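Side-chain contacts in hydrogenase expression/formation protein HypE (Desulfovibrio vulgaris subsp. vulgaris, PDB 2Z1U), which binds ATP and magnesium and, as in the HypE family generally, probably dehydrates a C-terminal thiocarbamate to a thiocyanate during hydrogenase maturation: residues L261-P265 and L266-N270; H242-E245 and T246-P249; F96-E99 and E100-M104; K131-P134 and R135-D139. All blocks are in the same frame, centred on the assembly; numbering follows the deposited sequence.

Contact 1. Residues L261-P265 and L266-N270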
loop_
_atom_site.group_PDB
_atom_site.type_symbol
_atom_site.label_atom_id
_atom_site.label_comp_id
_atom_site.label_asym_id
_atom_site.label_seq_id
_atom_site.Cartn_x
_atom_site.Cartn_y
_atom_site.Cartn_z
ATOM N N LEU A 261 24.872 24.235 1.817
ATOM C CA LEU A 261 23.541 24.254 1.202
ATOM C C LEU A 261 22.454 24.891 2.079
ATOM O O LEU A 261 21.276 24.888 1.708
ATOM C CB LEU A 261 23.112 22.834 0.793
ATOM C CG LEU A 261 23.881 22.142 -0.335
ATOM C CD1 LEU A 261 23.320 20.752 -0.578
ATOM C CD2 LEU A 261 23.847 22.960 -1.622
ATOM N N GLY A 262 22.853 25.408 3.239
ATOM C CA GLY A 262 21.932 26.036 4.194
ATOM C C GLY A 262 20.958 25.072 4.850
ATOM O O GLY A 262 19.848 25.459 5.232
ATOM N N LEU A 263 21.375 23.812 4.977
ATOM C CA LEU A 263 20.551 22.756 5.553
ATOM C C LEU A 263 20.945 22.438 7.004
ATOM O O LEU A 263 22.092 22.609 7.405
ATOM C CB LEU A 263 20.649 21.476 4.695
ATOM C CG LEU A 263 20.327 21.518 3.191
ATOM C CD1 LEU A 263 20.739 20.206 2.509
ATOM C CD2 LEU A 263 18.857 21.821 2.929
ATOM N N ASP A 264 19.981 21.949 7.778
ATOM C CA ASP A 264 20.214 21.562 9.168
ATOM C C ASP A 264 20.154 20.034 9.255
ATOM O O ASP A 264 19.097 19.447 9.016
ATOM C CB ASP A 264 19.153 22.227 10.062
ATOM C CG ASP A 264 19.420 22.045 11.549
ATOM O OD1 ASP A 264 18.985 22.930 12.314
ATOM O OD2 ASP A 264 20.058 21.049 11.960
ATOM N N PRO A 265 21.293 19.385 9.581
ATOM C CA PRO A 265 21.348 17.914 9.614
ATOM C C PRO A 265 20.365 17.289 10.612
ATOM O O PRO A 265 20.010 16.124 10.479
ATOM C CB PRO A 265 22.796 17.620 10.032
ATOM C CG PRO A 265 23.301 18.905 10.661
ATOM C CD PRO A 265 22.592 20.000 9.926
ATOM N N LEU A 266 19.929 18.061 11.608
ATOM C CA LEU A 266 18.965 17.549 12.595
ATOM C C LEU A 266 17.523 17.450 12.090
ATOM O O LEU A 266 16.666 16.890 12.775
ATOM C CB LEU A 266 19.006 18.391 13.870
ATOM C CG LEU A 266 20.367 18.674 14.519
ATOM C CD1 LEU A 266 20.170 19.679 15.656
ATOM C CD2 LEU A 266 21.037 17.389 15.001
ATOM N N TYR A 267 17.259 18.033 10.922
ATOM C CA TYR A 267 15.921 18.045 10.324
ATOM C C TYR A 267 15.871 17.317 8.986
ATOM O O TYR A 267 14.814 17.271 8.348
ATOM C CB TYR A 267 15.414 19.479 10.135
ATOM C CG TYR A 267 15.070 20.188 11.422
ATOM C CD1 TYR A 267 16.061 20.774 12.200
ATOM C CD2 TYR A 267 13.762 20.223 11.884
ATOM C CE1 TYR A 267 15.748 21.434 13.417
ATOM C CE2 TYR A 267 13.434 20.885 13.083
ATOM C CZ TYR A 267 14.428 21.473 13.847
ATOM O OH TYR A 267 14.089 22.114 15.032
ATOM N N LEU A 268 17.006 16.765 8.560
ATOM C CA LEU A 268 17.078 16.039 7.286
ATOM C C LEU A 268 16.721 14.578 7.476
ATOM O O LEU A 268 17.112 13.965 8.473
ATOM C CB LEU A 268 18.473 16.144 6.669
ATOM C CG LEU A 268 18.853 17.447 5.967
ATOM C CD1 LEU A 268 20.288 17.354 5.473
ATOM C CD2 LEU A 268 17.877 17.774 4.813
ATOM N N ALA A 269 15.976 14.041 6.510
ATOM C CA ALA A 269 15.475 12.694 6.561
ATOM C C ALA A 269 16.636 11.705 6.581
ATOM O O ALA A 269 17.642 11.885 5.885
ATOM C CB ALA A 269 14.567 12.414 5.349
ATOM N N ASN A 270 16.497 10.682 7.417
ATOM C CA ASN A 270 17.409 9.534 7.431
ATOM C C ASN A 270 16.621 8.331 6.968
ATOM O O ASN A 270 15.396 8.328 7.094
ATOM C CB ASN A 270 17.941 9.287 8.840
ATOM C CG ASN A 270 18.560 10.519 9.434
ATOM O OD1 ASN A 270 19.727 10.832 9.174
ATOM N ND2 ASN A 270 17.782 11.240 10.235
HETATM O O HOH W 1 17.986 14.293 11.062
#

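Contact 2. Residues H242-E245 and T246-P249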
loop_
_atom_site.group_PDB
_atom_site.type_symbol
_atom_site.label_atom_id
_atom_site.label_comp_id
_atom_site.label_asym_id
_atom_site.label_seq_id
_atom_site.Cartn_x
_atom_site.Cartn_y
_atom_site.Cartn_z
ATOM N N HIS A 242 15.603 16.026 26.374
ATOM C CA HIS A 242 16.812 16.831 26.499
ATOM C C HIS A 242 17.948 16.154 25.737
ATOM O O HIS A 242 18.262 15.002 25.982
ATOM C CB HIS A 242 17.185 17.047 27.974
ATOM C CG HIS A 242 16.320 18.056 28.668
ATOM N ND1 HIS A 242 16.702 19.369 28.847
ATOM C CD2 HIS A 242 15.077 17.951 29.199
ATOM C CE1 HIS A 242 15.739 20.027 29.471
ATOM N NE2 HIS A 242 14.741 19.191 29.694
ATOM N N VAL A 243 18.556 16.886 24.815
ATOM C CA VAL A 243 19.542 16.336 23.900
ATOM C C VAL A 243 20.836 17.155 23.963
ATOM O O VAL A 243 20.795 18.359 24.205
ATOM C CB VAL A 243 18.942 16.261 22.470
ATOM C CG1 VAL A 243 20.008 16.463 21.391
ATOM C CG2 VAL A 243 18.258 14.891 22.282
ATOM N N LEU A 244 21.983 16.494 23.794
ATOM C CA LEU A 244 23.282 17.180 23.844
ATOM C C LEU A 244 23.851 17.314 22.429
ATOM O O LEU A 244 24.156 16.292 21.780
ATOM C CB LEU A 244 24.262 16.409 24.744
ATOM C CG LEU A 244 25.612 17.072 25.073
ATOM C CD1 LEU A 244 25.454 18.421 25.809
ATOM C CD2 LEU A 244 26.490 16.116 25.877
ATOM N N GLU A 245 24.007 18.556 21.955
ATOM C CA GLU A 245 24.408 18.788 20.546
ATOM C C GLU A 245 25.670 18.011 20.133
ATOM O O GLU A 245 25.709 17.409 19.056
ATOM C CB GLU A 245 24.601 20.280 20.227
ATOM C CG GLU A 245 24.813 20.551 18.720
ATOM C CD GLU A 245 24.797 22.034 18.368
ATOM O OE1 GLU A 245 25.235 22.842 19.184
ATOM O OE2 GLU A 245 24.361 22.401 17.266
ATOM N N THR A 246 26.682 18.055 20.991
ATOM C CA THR A 246 27.976 17.447 20.706
ATOM C C THR A 246 27.891 15.923 20.616
ATOM O O THR A 246 28.759 15.317 20.014
ATOM C CB THR A 246 29.077 17.825 21.724
ATOM O OG1 THR A 246 28.649 17.521 23.061
ATOM C CG2 THR A 246 29.467 19.302 21.606
ATOM N N ALA A 247 26.856 15.339 21.225
ATOM C CA ALA A 247 26.658 13.884 21.258
ATOM C C ALA A 247 25.899 13.347 20.048
ATOM O O ALA A 247 25.931 12.130 19.784
ATOM C CB ALA A 247 25.971 13.456 22.570
ATOM N N VAL A 248 25.215 14.230 19.311
ATOM C CA VAL A 248 24.514 13.826 18.076
ATOM C C VAL A 248 25.562 13.690 16.973
ATOM O O VAL A 248 26.228 14.662 16.643
ATOM C CB VAL A 248 23.391 14.812 17.649
ATOM C CG1 VAL A 248 22.606 14.273 16.442
ATOM C CG2 VAL A 248 22.452 15.080 18.810
ATOM N N PRO A 249 25.747 12.454 16.433
ATOM C CA PRO A 249 26.777 12.238 15.424
ATOM C C PRO A 249 26.357 12.760 14.048
ATOM O O PRO A 249 25.269 12.481 13.576
ATOM C CB PRO A 249 26.949 10.692 15.403
ATOM C CG PRO A 249 25.623 10.166 15.815
ATOM C CD PRO A 249 24.987 11.228 16.731
#

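Contact 3. Residues F96-E99 and E100-M104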
loop_
_atom_site.group_PDB
_atom_site.type_symbol
_atom_site.label_atom_id
_atom_site.label_comp_id
_atom_site.label_asym_id
_atom_site.label_seq_id
_atom_site.Cartn_x
_atom_site.Cartn_y
_atom_site.Cartn_z
ATOM N N PHE A 96 3.062 -0.605 -7.472
ATOM C CA PHE A 96 3.795 0.251 -8.411
ATOM C C PHE A 96 2.834 1.185 -9.122
ATOM O O PHE A 96 1.760 0.761 -9.559
ATOM C CB PHE A 96 4.561 -0.591 -9.453
ATOM C CG PHE A 96 5.853 -1.172 -8.942
ATOM C CD1 PHE A 96 5.852 -2.314 -8.136
ATOM C CD2 PHE A 96 7.066 -0.568 -9.242
ATOM C CE1 PHE A 96 7.052 -2.854 -7.662
ATOM C CE2 PHE A 96 8.266 -1.094 -8.769
ATOM C CZ PHE A 96 8.263 -2.238 -7.984
ATOM N N ILE A 97 3.218 2.458 -9.210
ATOM C CA ILE A 97 2.561 3.415 -10.106
ATOM C C ILE A 97 3.609 3.904 -11.105
ATOM O O ILE A 97 4.614 4.497 -10.719
ATOM C CB ILE A 97 1.906 4.592 -9.338
ATOM C CG1 ILE A 97 0.872 4.045 -8.334
ATOM C CG2 ILE A 97 1.243 5.584 -10.330
ATOM C CD1 ILE A 97 0.371 5.058 -7.298
ATOM N N LEU A 98 3.383 3.629 -12.386
ATOM C CA LEU A 98 4.422 3.837 -13.390
ATOM C C LEU A 98 3.964 4.737 -14.519
ATOM O O LEU A 98 2.798 4.699 -14.930
ATOM C CB LEU A 98 4.879 2.492 -13.955
ATOM C CG LEU A 98 5.470 1.479 -12.963
ATOM C CD1 LEU A 98 5.478 0.063 -13.557
ATOM C CD2 LEU A 98 6.866 1.904 -12.539
ATOM N N GLU A 99 4.896 5.550 -15.010
ATOM C CA GLU A 99 4.641 6.439 -16.138
ATOM C C GLU A 99 4.888 5.714 -17.463
ATOM O O GLU A 99 5.955 5.116 -17.666
ATOM C CB GLU A 99 5.527 7.688 -16.040
ATOM C CG GLU A 99 5.245 8.713 -17.132
ATOM C CD GLU A 99 6.078 9.968 -17.028
ATOM O OE1 GLU A 99 5.609 11.013 -17.535
ATOM O OE2 GLU A 99 7.193 9.920 -16.464
ATOM N N GLU A 100 3.894 5.766 -18.352
ATOM C CA GLU A 100 4.056 5.372 -19.761
ATOM C C GLU A 100 5.326 5.993 -20.328
ATOM O O GLU A 100 5.614 7.158 -20.064
ATOM C CB GLU A 100 2.834 5.830 -20.575
ATOM C CG GLU A 100 2.881 5.529 -22.066
ATOM C CD GLU A 100 1.891 6.362 -22.888
ATOM O OE1 GLU A 100 1.586 5.957 -24.028
ATOM O OE2 GLU A 100 1.424 7.417 -22.406
ATOM N N GLY A 101 6.078 5.205 -21.098
ATOM C CA GLY A 101 7.322 5.661 -21.709
ATOM C C GLY A 101 8.571 5.369 -20.894
ATOM O O GLY A 101 9.680 5.438 -21.411
ATOM N N LEU A 102 8.391 5.047 -19.613
ATOM C CA LEU A 102 9.504 4.764 -18.709
ATOM C C LEU A 102 10.466 3.726 -19.290
ATOM O O LEU A 102 10.040 2.676 -19.777
ATOM C CB LEU A 102 8.968 4.288 -17.350
ATOM C CG LEU A 102 9.706 4.489 -16.013
ATOM C CD1 LEU A 102 10.011 3.157 -15.317
ATOM C CD2 LEU A 102 10.943 5.369 -16.091
ATOM N N ASP A 103 11.755 4.059 -19.254
ATOM C CA ASP A 103 12.856 3.136 -19.554
ATOM C C ASP A 103 12.664 1.861 -18.716
ATOM O O ASP A 103 12.608 1.916 -17.487
ATOM C CB ASP A 103 14.193 3.836 -19.234
ATOM C CG ASP A 103 15.424 3.005 -19.590
ATOM O OD1 ASP A 103 15.309 1.935 -20.214
ATOM O OD2 ASP A 103 16.548 3.451 -19.249
ATOM N N MET A 104 12.539 0.726 -19.396
ATOM C CA MET A 104 12.279 -0.556 -18.745
ATOM C C MET A 104 13.434 -1.058 -17.888
ATOM O O MET A 104 13.216 -1.818 -16.944
ATOM C CB MET A 104 11.944 -1.625 -19.780
ATOM C CG MET A 104 10.531 -1.586 -20.327
ATOM S SD MET A 104 9.223 -2.148 -19.232
ATOM C CE MET A 104 9.974 -3.498 -18.309
#

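Contact 4. Residues K131-P134 and R135-D139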
loop_
_atom_site.group_PDB
_atom_site.type_symbol
_atom_site.label_atom_id
_atom_site.label_comp_id
_atom_site.label_asym_id
_atom_site.label_seq_id
_atom_site.Cartn_x
_atom_site.Cartn_y
_atom_site.Cartn_z
ATOM N N LYS A 131 0.162 -0.299 -11.758
ATOM C CA LYS A 131 -0.648 0.646 -12.504
ATOM C C LYS A 131 0.321 1.430 -13.392
ATOM O O LYS A 131 1.366 1.882 -12.931
ATOM C CB LYS A 131 -1.427 1.589 -11.553
ATOM C CG LYS A 131 -2.586 0.967 -10.708
ATOM C CD LYS A 131 -3.632 0.233 -11.591
ATOM C CE LYS A 131 -4.928 -0.151 -10.890
ATOM N NZ LYS A 131 -4.811 -1.075 -9.698
ATOM N N VAL A 132 -0.019 1.553 -14.670
ATOM C CA VAL A 132 0.738 2.385 -15.603
ATOM C C VAL A 132 -0.163 3.531 -16.045
ATOM O O VAL A 132 -1.236 3.303 -16.603
ATOM C CB VAL A 132 1.232 1.585 -16.844
ATOM C CG1 VAL A 132 2.097 2.474 -17.753
ATOM C CG2 VAL A 132 2.026 0.343 -16.417
ATOM N N VAL A 133 0.261 4.762 -15.786
ATOM C CA VAL A 133 -0.531 5.946 -16.160
ATOM C C VAL A 133 0.059 6.641 -17.410
ATOM O O VAL A 133 1.255 6.502 -17.676
ATOM C CB VAL A 133 -0.664 6.938 -14.955
ATOM C CG1 VAL A 133 -1.492 6.315 -13.849
ATOM C CG2 VAL A 133 0.719 7.350 -14.439
ATOM N N PRO A 134 -0.780 7.362 -18.197
ATOM C CA PRO A 134 -0.285 8.064 -19.404
ATOM C C PRO A 134 0.869 9.037 -19.139
ATOM O O PRO A 134 1.030 9.491 -18.009
ATOM C CB PRO A 134 -1.520 8.828 -19.895
ATOM C CG PRO A 134 -2.691 8.022 -19.385
ATOM C CD PRO A 134 -2.243 7.524 -18.036
ATOM N N ARG A 135 1.659 9.342 -20.174
ATOM C CA ARG A 135 2.794 10.269 -20.054
ATOM C C ARG A 135 2.368 11.560 -19.354
ATOM O O ARG A 135 1.354 12.166 -19.719
ATOM C CB ARG A 135 3.404 10.604 -21.428
ATOM C CG ARG A 135 4.398 9.570 -21.987
ATOM C CD ARG A 135 5.208 10.111 -23.196
ATOM N NE ARG A 135 4.349 10.492 -24.319
ATOM C CZ ARG A 135 4.708 11.299 -25.324
ATOM N NH1 ARG A 135 5.926 11.836 -25.381
ATOM N NH2 ARG A 135 3.839 11.570 -26.294
ATOM N N GLY A 136 3.130 11.962 -18.342
ATOM C CA GLY A 136 2.851 13.202 -17.621
ATOM C C GLY A 136 1.955 13.068 -16.399
ATOM O O GLY A 136 1.927 13.971 -15.552
ATOM N N ALA A 137 1.238 11.948 -16.285
ATOM C CA ALA A 137 0.328 11.730 -15.159
ATOM C C ALA A 137 1.065 11.452 -13.845
ATOM O O ALA A 137 0.504 11.643 -12.757
ATOM C CB ALA A 137 -0.668 10.634 -15.474
ATOM N N CYS A 138 2.316 10.994 -13.946
ATOM C CA CYS A 138 3.209 10.900 -12.786
ATOM C C CYS A 138 4.666 10.999 -13.223
ATOM O O CYS A 138 4.994 10.713 -14.380
ATOM C CB CYS A 138 2.965 9.617 -11.966
ATOM S SG CYS A 138 3.677 8.112 -12.652
ATOM N N ASP A 139 5.532 11.422 -12.305
ATOM C CA ASP A 139 6.957 11.554 -12.598
ATOM C C ASP A 139 7.680 10.213 -12.474
ATOM O O ASP A 139 8.203 9.874 -11.404
ATOM C CB ASP A 139 7.601 12.630 -11.709
ATOM C CG ASP A 139 9.072 12.865 -12.026
ATOM O OD1 ASP A 139 9.527 12.606 -13.165
ATOM O OD2 ASP A 139 9.775 13.320 -11.114
#

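Contact 1. Residues L261-P265 and L266-N270
Leu-266 meets Asp-264 through both backbone and side chain. Its N-H bonds to Asp-264 OD2, N to OD2 3.0 Å, reaching the anti side of the carboxylate from 32° out of its plane. The same oxygen lies against the leucine's first side-chain carbon, with OD2 3.4 Å from Leu-266 CB. Asp-264 can fold over the turn like this because its CG stands anti to its own backbone N (chi1 -172°), while its other oxygen, OD1, forms a salt bridge with Arg-329. Tyr-267 follows with a backbone bond, N to Asp-264 O at 3.0 Å. Its ring turns an edge to the carboxylate, CD1 lying 3.6 Å from Asp-264 OD1 with the two planes 69° apart, and its hydroxyl bonds to Ser-332 O. Leu-268 points back along the chain, so that its CD1 packs 4.1 Å from Leu-263 CD1, the two side chains crossing at about a right angle; both also touch Leu-182 of helix 176-184. At Asn-270, ND2 donates to a water that also donates to Pro-265 O and Leu-268 O. The side-chain bond to Leu-266 N defines an Asx turn, built on the same aspartate that opens the type I beta turn Asp-264 to Tyr-267.

Contact 2. Residues H242-E245 and T246-P249
Leu-244 ends strand 240-244, and its carbonyl receives the chain as it winds into a short 3-10 turn. Leu-244 O accepts from Ala-247 N at 2.9 Å, and the next bond of the same spacing runs from Val-248 N to Glu-245 O at 3.2 Å. Val-248 N also makes a weak bond with Leu-244 O, bent to 131°. The turn brings Leu-244 and Ala-247 together on one side, their CB atoms 4.0 Å apart. Beside them, Thr-246 sets its hydroxyl between its own backbone N and carbonyl carbon (chi1 55°), from where OG1 lies 3.7 Å from Leu-244 CG. A second apolar pair, Val-243 and Val-248, joins the strand to the residue leaving the turn: CG1 of Val-243 meets CG2 of Val-248 at 3.8 Å, the two side chains crossing at about a right angle. Both valines are buried, and helix 225-237 lies over them through Leu-230 on Val-243 and Leu-226 on Val-248. Glu-245 extends away from the turn and places OE1 on the backbone N of Ala-324, just beyond strand 319-322. The division of labour is clear: backbone bonds close the turn and the buried branches of Val-243 and Val-248 pack the strand end against its exit, while the carboxylate is spent on tying it to the chain following the neighbouring strand.

Contact 3. Residues F96-E99 and E100-M104
Leu-98 reaches forward to Leu-102, but the touch is light, with CD2 of Leu-98 4.4 Å from CD1 of Leu-102. Leu-107 of helix 104-121 and Met-141 of strand 141-151 also pack on Leu-98. Glu-99, the last residue of its strand, does more: its carbonyl oxygen accepts from Leu-102 N at 3.1 Å, with an N-H...O angle of 154°. That bond closes a type II beta turn from Glu-99 to Leu-102, with Gly-101 at its third position, where positive phi (93°) would jam a CB against the preceding carbonyl. The turn starts the beta-alpha-beta crossover from strand 87-99 through helix 104-121 to the parallel neighbouring strand 124-133, and Asp-103 stands at the N-cap of that helix. Leu-102 CB sits tightly on the turn's carbonyl, 3.1 Å from Glu-99 O. The side chain of Glu-99 runs out fully extended, its CG anti to the backbone N (chi1 -176°), and passes beside the backbone of Glu-100, with CG 3.3 Å from Glu-100 O. Its carboxylate is held by two backbone donors, OE1 by Gly-136 N and OE2 by Lys-140 N, whereas Glu-100 uses OE2 to accept from Arg-135 N.

Contact 4. Residues K131-P134 and R135-D139
Pro-134 and Ala-137 bracket a type II beta turn just past strand 124-133, closed by a bond of 3.0 Å from Ala-137 N to Pro-134 O with an N-H...O angle of 160°. Gly-136 takes the third position, where positive phi suits glycine. Inside the turn, Ala-137 CB lies 3.3 Å from Pro-134 O and faces the proline ring more loosely, 4.3 Å from Pro-134 CD. The side chain that gathers the returning segment is Val-133. A chi1 of -67° puts its CG2 between its own backbone N and carbonyl carbon, where it meets two neighbours, 3.7 Å from Ala-137 CB and 3.5 Å from Cys-138 SG. The sulfur is swung back toward the valine by a chi1 of 78°, which likewise sets SG between the cysteine's N and carbonyl carbon. In the dimer this connection from strand 124-133 to strand 141-151, which lies beyond strand 87-99 in the sheet, is covered by the second subunit, whose Arg-341 packs on Pro-134 and Ala-137 and whose Phe-142 packs on Cys-138. Two residues before Val-133, Lys-131 NZ forms a salt bridge with Asp-129 and bonds to Ser-57 O of the second subunit, besides a weak bond to the ATP gamma-phosphate. Chemically, one backbone bond closes the turn, carboxylates of Glu-99 and Glu-100 hold the N-H groups of Gly-136 and Arg-135, and the ammonium group of Lys-131 serves nucleotide and interface.

The contacts form two pairs, one in each family domain. Contacts 3 and 4, with centres 7 Å apart, flank adjacent parallel strands of one sheet: Leu-98 O lies 2.7 Å from Val-133 N and Leu-98 N 2.7 Å from Lys-131 O, both probably hydrogen bonds. Each reaches nucleotide, contact 3 where Phe-96 touches ATP and contact 4 through the weak bond of Lys-131 NZ to ATP O1G; the Leu-98 side chain is about 7 Å from a bound ATP. Contacts 1 and 2, centres 15 Å apart, meet where Leu-266 CD2 packs 3.8 Å from Val-248 CG1. Contact 1 approaches ATP to about 12 Å at the Leu-268 side chain, whereas contact 2 lies away from the ATP and magnesium sites. Contacts 2 and 4 are 44 Å apart between centres.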